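Local coordinates for protein manganese-containing pseudocatalase (Thermus thermophilus, PDB 2V8T) that probably acts as a catalase, breaking hydrogen peroxide down to water and dioxygen at a pair of manganese ions held in each subunit, at residues 41-46 / 152-157; 60-65 / 189-194; 129-132 / 136-139; 161-166 / 180-185. One frame throughout, in Å; residues are numbered along the deposited sequence. Where two conformers were deposited one is given.

Contact 1. Residues 41-46 / 152-157. With MN (manganese (II) ion), chain D.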
loop_
_atom_site.group_PDB
_atom_site.type_symbol
_atom_site.label_atom_id
_atom_site.label_comp_id
_atom_site.label_asym_id
_atom_site.label_seq_id
_atom_site.Cartn_x
_atom_site.Cartn_y
_atom_site.Cartn_z
ATOM N N MET A 41 12.863 13.233 5.916
ATOM C CA MET A 41 11.636 13.827 5.426
ATOM C C MET A 41 10.786 14.389 6.558
ATOM O O MET A 41 10.068 15.386 6.365
ATOM C CB MET A 41 10.883 12.783 4.606
ATOM C CG MET A 41 11.604 12.421 3.278
ATOM S SD MET A 41 11.363 13.724 2.007
ATOM C CE MET A 41 12.751 13.491 0.875
ATOM N N ASN A 42 10.851 13.782 7.754
ATOM C CA ASN A 42 10.203 14.385 8.897
ATOM C C ASN A 42 10.713 15.826 9.118
ATOM O O ASN A 42 9.936 16.755 9.245
ATOM C CB ASN A 42 10.451 13.553 10.189
ATOM C CG ASN A 42 9.364 12.505 10.342
ATOM O OD1 ASN A 42 8.317 12.815 10.867
ATOM N ND2 ASN A 42 9.598 11.292 9.855
ATOM N N TYR A 43 12.047 15.945 9.207
ATOM C CA TYR A 43 12.577 17.285 9.555
ATOM C C TYR A 43 12.417 18.231 8.390
ATOM O O TYR A 43 12.185 19.442 8.595
ATOM C CB TYR A 43 14.011 17.162 10.009
ATOM C CG TYR A 43 14.231 16.131 11.076
ATOM C CD1 TYR A 43 13.237 15.686 11.967
ATOM C CD2 TYR A 43 15.484 15.532 11.195
ATOM C CE1 TYR A 43 13.464 14.655 12.844
ATOM C CE2 TYR A 43 15.749 14.522 12.101
ATOM C CZ TYR A 43 14.705 14.068 12.927
ATOM O OH TYR A 43 14.881 13.038 13.801
ATOM N N MET A 44 12.527 17.736 7.166
ATOM C CA MET A 44 12.362 18.599 6.008
ATOM C C MET A 44 10.964 19.188 6.008
ATOM O O MET A 44 10.779 20.410 5.905
ATOM C CB MET A 44 12.639 17.845 4.738
ATOM C CG MET A 44 12.824 18.666 3.574
ATOM S SD MET A 44 14.220 19.815 3.628
ATOM C CE MET A 44 15.342 18.878 3.522
ATOM N N TYR A 45 9.921 18.327 6.071
ATOM C CA TYR A 45 8.558 18.848 6.034
ATOM C C TYR A 45 8.236 19.676 7.258
ATOM O O TYR A 45 7.557 20.698 7.148
ATOM C CB TYR A 45 7.549 17.735 5.780
ATOM C CG TYR A 45 7.490 17.388 4.316
ATOM C CD1 TYR A 45 6.561 17.963 3.467
ATOM C CD2 TYR A 45 8.403 16.540 3.719
ATOM C CE1 TYR A 45 6.559 17.713 2.133
ATOM C CE2 TYR A 45 8.437 16.270 2.353
ATOM C CZ TYR A 45 7.467 16.888 1.573
ATOM O OH TYR A 45 7.426 16.624 0.208
ATOM N N GLN A 46 8.696 19.262 8.461
ATOM C CA GLN A 46 8.469 20.120 9.612
ATOM C C GLN A 46 9.070 21.503 9.381
ATOM O O GLN A 46 8.504 22.531 9.759
ATOM C CB GLN A 46 9.060 19.507 10.891
ATOM C CG GLN A 46 8.260 18.302 11.370
ATOM C CD GLN A 46 9.016 17.550 12.437
ATOM O OE1 GLN A 46 9.980 18.079 12.985
ATOM N NE2 GLN A 46 8.605 16.334 12.757
ATOM N N PHE A 152 12.480 13.264 19.023
ATOM C CA PHE A 152 13.341 12.612 20.038
ATOM C C PHE A 152 13.164 11.098 19.956
ATOM O O PHE A 152 14.123 10.334 19.886
ATOM C CB PHE A 152 12.964 13.187 21.407
ATOM C CG PHE A 152 13.785 12.614 22.539
ATOM C CD1 PHE A 152 15.018 13.141 22.872
ATOM C CD2 PHE A 152 13.318 11.536 23.268
ATOM C CE1 PHE A 152 15.766 12.622 23.918
ATOM C CE2 PHE A 152 14.063 11.005 24.317
ATOM C CZ PHE A 152 15.270 11.568 24.642
ATOM N N PHE A 153 11.878 10.669 19.968
ATOM C CA PHE A 153 11.563 9.235 19.786
ATOM C C PHE A 153 12.152 8.695 18.482
ATOM O O PHE A 153 12.754 7.629 18.451
ATOM C CB PHE A 153 10.048 9.042 19.838
ATOM C CG PHE A 153 9.641 7.689 19.345
ATOM C CD1 PHE A 153 9.919 6.538 20.092
ATOM C CD2 PHE A 153 9.069 7.525 18.105
ATOM C CE1 PHE A 153 9.661 5.278 19.579
ATOM C CE2 PHE A 153 8.770 6.231 17.636
ATOM C CZ PHE A 153 9.103 5.112 18.394
ATOM N N LEU A 154 11.955 9.442 17.377
ATOM C CA LEU A 154 12.394 8.973 16.065
ATOM C C LEU A 154 13.888 8.693 16.097
ATOM O O LEU A 154 14.361 7.694 15.546
ATOM C CB LEU A 154 12.141 9.991 14.971
ATOM C CG LEU A 154 11.681 9.604 13.575
ATOM C CD1 LEU A 154 11.885 10.846 12.624
ATOM C CD2 LEU A 154 12.128 8.230 13.106
ATOM N N GLU A 155 14.693 9.596 16.677
ATOM C CA GLU A 155 16.104 9.381 16.710
ATOM C C GLU A 155 16.505 8.154 17.493
ATOM O O GLU A 155 17.423 7.430 17.093
ATOM C CB GLU A 155 16.872 10.628 17.222
ATOM C CG GLU A 155 16.833 11.791 16.248
ATOM C CD GLU A 155 17.713 11.659 15.013
ATOM O OE1 GLU A 155 18.755 10.970 15.035
ATOM O OE2 GLU A 155 17.449 12.380 13.996
ATOM N N VAL A 156 15.876 7.907 18.653
ATOM C CA VAL A 156 16.271 6.728 19.435
ATOM C C VAL A 156 15.719 5.425 18.822
ATOM O O VAL A 156 16.369 4.380 18.951
ATOM C CB VAL A 156 15.989 6.891 20.928
ATOM C CG1 VAL A 156 16.860 8.001 21.505
ATOM C CG2 VAL A 156 14.523 7.105 21.264
ATOM N N ALA A 157 14.569 5.474 18.159
ATOM C CA ALA A 157 14.084 4.305 17.415
ATOM C C ALA A 157 15.047 4.001 16.239
ATOM O O ALA A 157 15.439 2.854 16.015
ATOM C CB ALA A 157 12.670 4.552 16.919
HETATM MN MN MN D . 19.299 11.943 12.877
HETATM O O HOH W 1 18.877 10.517 11.283
#
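Y43 and E155 both set CG beside the backbone N and anti to the carbonyl carbon (chi1 -51° and -69°), and E155 then bends at chi2, so that ring and carboxylate converge between helices 36-49 and 144-166. The two segments run antiparallel, with axes 12.1 Å apart, a gap wide enough to need long side chains. Tyrosine suits this place because its rigid ring carries a donor across it: Y43 OH gives its hydrogen to E155 OE2 at 2.7 Å. The carboxylate is met on its anti side, 19° out of its plane, and the oxygen lies at the edge of the ring, near the ring plane.

Both carboxylate oxygens hold the same manganese ion, E155 OE2 at 2.2 Å from the metal and E155 OE1 at 2.4 Å. Water 1 is another ligand, and E70 and H188 from the two neighbouring helices also bind this ion. Beside the polar pair, L154 points toward N42, whose amide nitrogen bonds to S38 O and Y137 O; L154 is modelled in two positions, so the closeness of this approach is doubtful.

OE2 is thus gripped by metal and phenol together. Chelation holds the carboxylate, and Y43, in the second shell, probably helps to position it; its hydrogen bond would probably draw electron density from the oxygen and temper its donation to manganese.

Contact 2. Residues 60-65 / 189-194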
loop_
_atom_site.group_PDB
_atom_site.type_symbol
_atom_site.label_atom_id
_atom_site.label_comp_id
_atom_site.label_asym_id
_atom_site.label_seq_id
_atom_site.Cartn_x
_atom_site.Cartn_y
_atom_site.Cartn_z
ATOM N N TYR A 60 13.422 26.594 14.969
ATOM C CA TYR A 60 13.387 26.491 13.498
ATOM C C TYR A 60 14.788 26.202 12.962
ATOM O O TYR A 60 14.968 25.294 12.125
ATOM C CB TYR A 60 12.828 27.769 12.913
ATOM C CG TYR A 60 12.894 27.783 11.397
ATOM C CD1 TYR A 60 12.191 26.861 10.631
ATOM C CD2 TYR A 60 13.668 28.722 10.736
ATOM C CE1 TYR A 60 12.277 26.865 9.259
ATOM C CE2 TYR A 60 13.749 28.741 9.366
ATOM C CZ TYR A 60 13.039 27.835 8.609
ATOM O OH TYR A 60 13.076 27.827 7.237
ATOM N N ASP A 61 15.783 26.946 13.414
ATOM C CA ASP A 61 17.138 26.726 12.945
ATOM C C ASP A 61 17.546 25.284 13.177
ATOM O O ASP A 61 18.168 24.640 12.322
ATOM C CB ASP A 61 18.193 27.588 13.777
ATOM C CG ASP A 61 18.247 29.085 13.354
ATOM O OD1 ASP A 61 17.433 29.526 12.483
ATOM O OD2 ASP A 61 19.135 29.773 13.929
ATOM N N LEU A 62 17.201 24.755 14.342
ATOM C CA LEU A 62 17.598 23.395 14.700
ATOM C C LEU A 62 16.995 22.377 13.710
ATOM O O LEU A 62 17.704 21.535 13.182
ATOM C CB LEU A 62 17.156 23.103 16.131
ATOM C CG LEU A 62 17.639 21.806 16.654
ATOM C CD1 LEU A 62 19.143 21.736 16.767
ATOM C CD2 LEU A 62 16.982 21.513 18.001
ATOM N N ILE A 63 15.674 22.454 13.510
ATOM C CA ILE A 63 15.020 21.470 12.635
ATOM C C ILE A 63 15.475 21.645 11.196
ATOM O O ILE A 63 15.740 20.665 10.487
ATOM C CB ILE A 63 13.479 21.555 12.802
ATOM C CG1 ILE A 63 13.054 21.175 14.244
ATOM C CG2 ILE A 63 12.775 20.643 11.767
ATOM C CD1 ILE A 63 11.532 21.384 14.506
ATOM N N ALA A 64 15.559 22.897 10.712
ATOM C CA ALA A 64 15.949 23.140 9.350
ATOM C C ALA A 64 17.367 22.626 9.078
ATOM O O ALA A 64 17.666 22.105 7.992
ATOM C CB ALA A 64 15.832 24.617 9.003
ATOM N N ASN A 65 18.262 22.832 10.040
ATOM C CA ASN A 65 19.648 22.436 9.882
ATOM C C ASN A 65 19.837 20.915 9.993
ATOM O O ASN A 65 20.570 20.323 9.210
ATOM C CB ASN A 65 20.510 23.149 10.915
ATOM C CG ASN A 65 21.960 22.861 10.715
ATOM O OD1 ASN A 65 22.552 23.263 9.701
ATOM N ND2 ASN A 65 22.562 22.150 11.647
ATOM N N ALA A 189 19.440 13.293 18.930
ATOM C CA ALA A 189 18.592 13.021 20.086
ATOM C C ALA A 189 18.879 13.986 21.215
ATOM O O ALA A 189 17.979 14.502 21.884
ATOM C CB ALA A 189 18.759 11.584 20.564
ATOM N N ALA A 190 20.171 14.247 21.459
ATOM C CA ALA A 190 20.539 15.211 22.507
ATOM C C ALA A 190 19.997 16.599 22.183
ATOM O O ALA A 190 19.556 17.319 23.089
ATOM C CB ALA A 190 22.077 15.244 22.654
ATOM N N ALA A 191 20.066 17.010 20.910
ATOM C CA ALA A 191 19.641 18.332 20.524
ATOM C C ALA A 191 18.122 18.479 20.699
ATOM O O ALA A 191 17.637 19.475 21.236
ATOM C CB ALA A 191 20.050 18.639 19.079
ATOM N N TYR A 192 17.361 17.484 20.229
ATOM C CA TYR A 192 15.919 17.535 20.437
ATOM C C TYR A 192 15.554 17.437 21.914
ATOM O O TYR A 192 14.601 18.081 22.374
ATOM C CB TYR A 192 15.212 16.453 19.609
ATOM C CG TYR A 192 15.324 16.683 18.111
ATOM C CD1 TYR A 192 15.126 17.934 17.546
ATOM C CD2 TYR A 192 15.641 15.637 17.246
ATOM C CE1 TYR A 192 15.192 18.123 16.170
ATOM C CE2 TYR A 192 15.722 15.826 15.874
ATOM C CZ TYR A 192 15.486 17.075 15.330
ATOM O OH TYR A 192 15.562 17.338 13.989
ATOM N N GLY A 193 16.341 16.667 22.674
ATOM C CA GLY A 193 16.109 16.604 24.100
ATOM C C GLY A 193 16.358 17.959 24.788
ATOM O O GLY A 193 15.574 18.377 25.649
ATOM N N LYS A 194 17.446 18.631 24.401
ATOM C CA LYS A 194 17.713 19.988 24.917
ATOM C C LYS A 194 16.628 20.960 24.506
ATOM O O LYS A 194 16.233 21.826 25.300
ATOM C CB LYS A 194 19.110 20.448 24.437
ATOM C CG LYS A 194 20.253 19.749 25.152
ATOM C CD LYS A 194 21.613 20.105 24.529
ATOM C CE LYS A 194 22.783 19.359 25.134
ATOM N NZ LYS A 194 23.075 19.856 26.519
#
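L62 is the main bump of this interface: its isopropyl fork reaches from helix 57-85 into the shallow hollow that A191 and Y192 form on helix 172-200. The segments run antiparallel at 159°, their axes 11.2 Å apart, and the backbones come nearest where L62 faces A191. One prong, L62 CD1, rests 4.0 Å from A191 CB. The other, L62 CD2, lies over the backbone 3.9 Å from A191 O and also meets the ring at Y192 CD1, 4.1 Å away. CG of L62 stands anti to the backbone N (chi1 -174°), which carries the fork outward to the partner helix. Alanine suits the floor of such a hollow, since its single methyl lets the leucine settle close to the helix backbone.

Y192 supplies the returning bump. Its CB leaves the helix to one flank, yet the long ring slants back across the gap and crosses L62 obliquely. Further out, the ring meets I63 at about a right angle, side chain to side chain; I63 is modelled in two positions, so the details of this touch are doubtful. Beyond this pair, Y43 meets the Y192 ring edge-to-face, and E155, a manganese ligand, touches it from helix 144-166.

The chemistry is almost wholly hydrocarbon, with van der Waals contacts and no directional bond between the segments. Y192 OH is buried without a hydrogen-bonding partner in the model, so the tyrosine appears to serve here through its bulk and its flat shape, as apolar filling just behind the metal ligands.

Contact 3. Residues 129-132 / 136-139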
loop_
_atom_site.group_PDB
_atom_site.type_symbol
_atom_site.label_atom_id
_atom_site.label_comp_id
_atom_site.label_asym_id
_atom_site.label_seq_id
_atom_site.Cartn_x
_atom_site.Cartn_y
_atom_site.Cartn_z
ATOM N N MET A 129 12.625 -5.508 4.074
ATOM C CA MET A 129 11.675 -6.479 3.561
ATOM C C MET A 129 11.270 -6.147 2.114
ATOM O O MET A 129 10.322 -6.727 1.605
ATOM C CB MET A 129 10.445 -6.589 4.454
ATOM C CG MET A 129 10.766 -7.057 5.852
ATOM S SD MET A 129 11.448 -8.701 5.982
ATOM C CE MET A 129 9.957 -9.653 5.708
ATOM N N GLY A 130 11.913 -5.187 1.495
ATOM C CA GLY A 130 11.498 -4.731 0.192
ATOM C C GLY A 130 10.357 -3.742 0.194
ATOM O O GLY A 130 9.879 -3.348 -0.876
ATOM N N GLU A 131 9.917 -3.308 1.357
ATOM C CA GLU A 131 8.805 -2.368 1.486
ATOM C C GLU A 131 9.268 -1.026 1.071
ATOM O O GLU A 131 10.259 -0.476 1.606
ATOM C CB GLU A 131 8.242 -2.372 2.906
ATOM C CG GLU A 131 9.018 -1.727 4.038
ATOM C CD GLU A 131 10.277 -2.408 4.599
ATOM O OE1 GLU A 131 10.910 -3.221 3.903
ATOM O OE2 GLU A 131 10.629 -2.011 5.741
ATOM N N HIS A 132 8.555 -0.377 0.122
ATOM C CA HIS A 132 9.023 0.917 -0.307
ATOM C C HIS A 132 8.711 1.977 0.737
ATOM O O HIS A 132 7.666 1.958 1.394
ATOM C CB HIS A 132 8.441 1.293 -1.674
ATOM C CG HIS A 132 9.064 0.528 -2.814
ATOM N ND1 HIS A 132 8.595 -0.650 -3.293
ATOM C CD2 HIS A 132 10.202 0.795 -3.530
ATOM C CE1 HIS A 132 9.387 -1.037 -4.294
ATOM N NE2 HIS A 132 10.373 -0.179 -4.478
ATOM N N GLU A 136 3.620 8.336 4.736
ATOM C CA GLU A 136 2.980 8.261 6.031
ATOM C C GLU A 136 3.972 7.987 7.170
ATOM O O GLU A 136 3.610 7.986 8.335
ATOM C CB GLU A 136 1.830 7.314 6.043
ATOM C CG GLU A 136 0.840 8.104 7.088
ATOM C CD GLU A 136 -0.480 7.444 7.228
ATOM O OE1 GLU A 136 -1.315 7.871 7.917
ATOM O OE2 GLU A 136 -0.717 6.393 6.549
ATOM N N TYR A 137 5.234 7.797 6.829
ATOM C CA TYR A 137 6.323 7.743 7.813
ATOM C C TYR A 137 6.678 9.140 8.338
ATOM O O TYR A 137 7.504 9.239 9.261
ATOM C CB TYR A 137 7.540 7.068 7.263
ATOM C CG TYR A 137 7.402 5.598 6.899
ATOM C CD1 TYR A 137 6.485 4.741 7.445
ATOM C CD2 TYR A 137 8.309 5.048 6.012
ATOM C CE1 TYR A 137 6.495 3.376 7.100
ATOM C CE2 TYR A 137 8.364 3.725 5.672
ATOM C CZ TYR A 137 7.455 2.897 6.193
ATOM O OH TYR A 137 7.453 1.543 5.843
ATOM N N VAL A 138 6.086 10.202 7.746
ATOM C CA VAL A 138 6.321 11.596 8.163
ATOM C C VAL A 138 5.216 12.026 9.115
ATOM O O VAL A 138 4.034 11.811 8.848
ATOM C CB VAL A 138 6.411 12.494 6.937
ATOM C CG1 VAL A 138 6.405 13.972 7.303
ATOM C CG2 VAL A 138 7.676 12.147 6.135
ATOM N N PHE A 139 5.642 12.691 10.181
ATOM C CA PHE A 139 4.761 13.307 11.182
ATOM C C PHE A 139 5.061 14.811 11.168
ATOM O O PHE A 139 6.166 15.236 11.506
ATOM C CB PHE A 139 5.075 12.718 12.571
ATOM C CG PHE A 139 4.185 13.263 13.638
ATOM C CD1 PHE A 139 2.923 12.727 13.805
ATOM C CD2 PHE A 139 4.582 14.289 14.490
ATOM C CE1 PHE A 139 2.065 13.223 14.789
ATOM C CE2 PHE A 139 3.763 14.775 15.458
ATOM C CZ PHE A 139 2.512 14.232 15.622
HETATM O O HOH W 2 6.346 1.040 3.462
#
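E131 and H132 follow an extended backbone while Y137 sits in a 3-10 turn, the two facing each other within the long loop that leads into helix 144-166 of this ferritin-clan bundle. Just before E131 the chain turns at G130, whose positive phi of 82° would jam any CB against the preceding carbonyl and so calls for glycine. In E131, CG lies between the backbone N and the carbonyl carbon (chi1 73°). Its chain then doubles back, and M129 N donates to the syn side of E131 OE1 over 2.9 Å with a bent N-H...O angle of 146°. Glutamate is long enough to close this small ring and still present E131 CG to Y137 OH, 4.0 Å away. Carboxylate and phenol ring stand almost perpendicular.

Tyrosine suits the partner position because its rigid ring spans the gap and ends in a hydroxyl that meets both a glutamate and a water. The stronger partner is E136 OE2 of the third subunit, a bond repeated in return by E136 of this chain, which ties the loop into the hexamer. Between the segments themselves the polar link is one water: water 2 donates to H132 O at 2.6 Å and to Y137 OH at 2.7 Å.

Contact 4. Residues 161-166 / 180-185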
loop_
_atom_site.group_PDB
_atom_site.type_symbol
_atom_site.label_atom_id
_atom_site.label_comp_id
_atom_site.label_asym_id
_atom_site.label_seq_id
_atom_site.Cartn_x
_atom_site.Cartn_y
_atom_site.Cartn_z
ATOM N N HIS A 161 17.404 0.584 15.490
ATOM C CA HIS A 161 17.533 -0.144 14.237
ATOM C C HIS A 161 18.989 -0.211 13.779
ATOM O O HIS A 161 19.452 -1.247 13.297
ATOM C CB HIS A 161 16.645 0.430 13.144
ATOM C CG HIS A 161 15.192 0.154 13.345
ATOM N ND1 HIS A 161 14.541 -0.139 14.517
ATOM C CD2 HIS A 161 14.304 0.106 12.342
ATOM C CE1 HIS A 161 13.224 -0.332 14.172
ATOM N NE2 HIS A 161 13.125 -0.224 12.862
ATOM N N LYS A 162 19.715 0.905 13.889
ATOM C CA LYS A 162 21.135 0.894 13.498
ATOM C C LYS A 162 21.925 -0.119 14.311
ATOM O O LYS A 162 22.761 -0.828 13.767
ATOM C CB LYS A 162 21.746 2.301 13.548
ATOM C CG LYS A 162 21.170 3.234 12.479
ATOM C CD LYS A 162 22.097 4.307 12.028
ATOM C CE LYS A 162 21.527 5.212 10.949
ATOM N NZ LYS A 162 20.321 6.025 11.353
ATOM N N LEU A 163 21.698 -0.150 15.631
ATOM C CA LEU A 163 22.390 -1.098 16.495
ATOM C C LEU A 163 22.095 -2.548 16.065
ATOM O O LEU A 163 22.994 -3.393 16.029
ATOM C CB LEU A 163 21.989 -0.907 17.948
ATOM C CG LEU A 163 22.550 0.356 18.616
ATOM C CD1 LEU A 163 21.753 0.655 19.892
ATOM C CD2 LEU A 163 24.017 0.200 18.947
ATOM N N ARG A 164 20.823 -2.839 15.804
ATOM C CA ARG A 164 20.473 -4.220 15.438
ATOM C C ARG A 164 21.081 -4.620 14.097
ATOM O O ARG A 164 21.607 -5.718 13.959
ATOM C CB ARG A 164 18.952 -4.379 15.435
ATOM C CG ARG A 164 18.383 -4.309 16.849
ATOM C CD ARG A 164 16.862 -4.139 16.844
ATOM N NE ARG A 164 16.370 -4.143 18.218
ATOM C CZ ARG A 164 15.091 -3.987 18.543
ATOM N NH1 ARG A 164 14.198 -3.638 17.648
ATOM N NH2 ARG A 164 14.755 -4.106 19.817
ATOM N N VAL A 165 21.066 -3.712 13.099
ATOM C CA VAL A 165 21.688 -4.038 11.826
ATOM C C VAL A 165 23.193 -4.201 12.020
ATOM O O VAL A 165 23.825 -5.086 11.417
ATOM C CB VAL A 165 21.345 -2.985 10.766
ATOM C CG1 VAL A 165 22.152 -3.195 9.482
ATOM C CG2 VAL A 165 19.847 -3.047 10.433
ATOM N N TYR A 166 23.833 -3.359 12.847
ATOM C CA TYR A 166 25.243 -3.512 13.156
ATOM C C TYR A 166 25.554 -4.914 13.631
ATOM O O TYR A 166 26.571 -5.526 13.294
ATOM C CB TYR A 166 25.646 -2.475 14.224
ATOM C CG TYR A 166 27.093 -2.545 14.602
ATOM C CD1 TYR A 166 27.510 -3.372 15.611
ATOM C CD2 TYR A 166 28.055 -1.727 13.992
ATOM C CE1 TYR A 166 28.844 -3.436 15.977
ATOM C CE2 TYR A 166 29.377 -1.768 14.347
ATOM C CZ TYR A 166 29.768 -2.651 15.347
ATOM O OH TYR A 166 31.094 -2.739 15.763
ATOM N N TYR A 180 29.455 5.775 12.717
ATOM C CA TYR A 180 29.381 7.230 12.530
ATOM C C TYR A 180 27.961 7.736 12.797
ATOM O O TYR A 180 27.758 8.730 13.514
ATOM C CB TYR A 180 29.866 7.616 11.132
ATOM C CG TYR A 180 29.904 9.102 10.934
ATOM C CD1 TYR A 180 30.844 9.871 11.597
ATOM C CD2 TYR A 180 29.018 9.766 10.115
ATOM C CE1 TYR A 180 30.926 11.254 11.454
ATOM C CE2 TYR A 180 29.095 11.188 9.999
ATOM C CZ TYR A 180 30.075 11.887 10.663
ATOM O OH TYR A 180 30.098 13.287 10.521
ATOM N N LEU A 181 26.970 7.068 12.203
ATOM C CA LEU A 181 25.596 7.537 12.351
ATOM C C LEU A 181 25.012 7.273 13.730
ATOM O O LEU A 181 24.071 7.970 14.127
ATOM C CB LEU A 181 24.732 7.019 11.224
ATOM C CG LEU A 181 25.121 7.544 9.821
ATOM C CD1 LEU A 181 24.091 7.107 8.784
ATOM C CD2 LEU A 181 25.285 9.075 9.790
ATOM N N LEU A 182 25.564 6.325 14.484
ATOM C CA LEU A 182 25.192 6.217 15.913
ATOM C C LEU A 182 25.617 7.484 16.644
ATOM O O LEU A 182 24.896 8.009 17.512
ATOM C CB LEU A 182 25.854 5.008 16.552
ATOM C CG LEU A 182 25.265 3.660 16.158
ATOM C CD1 LEU A 182 26.167 2.546 16.658
ATOM C CD2 LEU A 182 23.824 3.507 16.680
ATOM N N VAL A 183 26.814 7.993 16.335
ATOM C CA VAL A 183 27.288 9.218 16.981
ATOM C C VAL A 183 26.445 10.415 16.541
ATOM O O VAL A 183 26.006 11.225 17.365
ATOM C CB VAL A 183 28.795 9.393 16.732
ATOM C CG1 VAL A 183 29.241 10.764 17.288
ATOM C CG2 VAL A 183 29.543 8.244 17.387
ATOM N N ARG A 184 26.181 10.533 15.224
ATOM C CA ARG A 184 25.359 11.651 14.757
ATOM C C ARG A 184 23.947 11.586 15.322
ATOM O O ARG A 184 23.364 12.611 15.694
ATOM C CB ARG A 184 25.318 11.697 13.233
ATOM C CG ARG A 184 26.694 11.836 12.565
ATOM C CD ARG A 184 27.553 12.930 13.161
ATOM N NE ARG A 184 26.858 14.213 13.089
ATOM C CZ ARG A 184 27.082 15.237 13.898
ATOM N NH1 ARG A 184 28.021 15.198 14.833
ATOM N NH2 ARG A 184 26.338 16.334 13.757
ATOM N N GLY A 185 23.385 10.363 15.425
ATOM C CA GLY A 185 22.037 10.241 15.986
ATOM C C GLY A 185 22.015 10.555 17.442
ATOM O O GLY A 185 21.013 11.042 17.981
HETATM O O HOH W 3 21.104 7.099 13.442
#
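L163 and L182 make the wholly apolar, interlocked side of this antiparallel pairing of helices 144-166 and 172-200, whose segment axes lie 10.4 Å apart. The two leucines cross at about a right angle, with L163 CG 3.9 Å from L182 CD2 and L163 CD2 3.9 Å from L182 CD1. The same CD2 of L182 also packs on CB of K162, so that one methyl is wedged between neighbouring residues of the opposite helix. Branched leucine suits this role, offering two methyls to two partners. P211 and I213 extend the apolar patch, as does F281 of the fourth subunit.

The other side is buried too, but more loosely filled, with a bridging water. In the conformer given, one of two, the K162 chain passes L181 and bends at its last torsion (chi4 63°), turning NZ to E36 OE2; the exact placement of this end is doubtful. Lysine serves both needs, with methylenes for the leucine and an amine end for the carboxylate. Water 3 lies between K162 NZ and L181 O, its very short distance to NZ equally doubtful.

E36 binds manganese, as does H73, which L181 touches: the K162-L181 side adjoins the dimanganese site inside a ferritin-like four-helix bundle.

Overall arrangement
From the N terminus, helix 36-49 opens contact 1 and helix 57-85 opens contact 2. Contact 3, a short local closure in the following long loop, lies within the spans of both, and the backbone of F139 is bound by N42 and Q46 of contact 1's first segment. Helix 144-166 then closes contact 1 at 152-157 and, further on, opens contact 4, which closes across a short connection at 180-185. Helix 172-200 finally closes contact 2 at 189-194. Contacts 1 and 2 therefore cross, touching through Y43 and Y192, while contact 4 falls inside the span of contact 2. Contacts 1, 2 and 4 join the four bundle helices around the manganese pair.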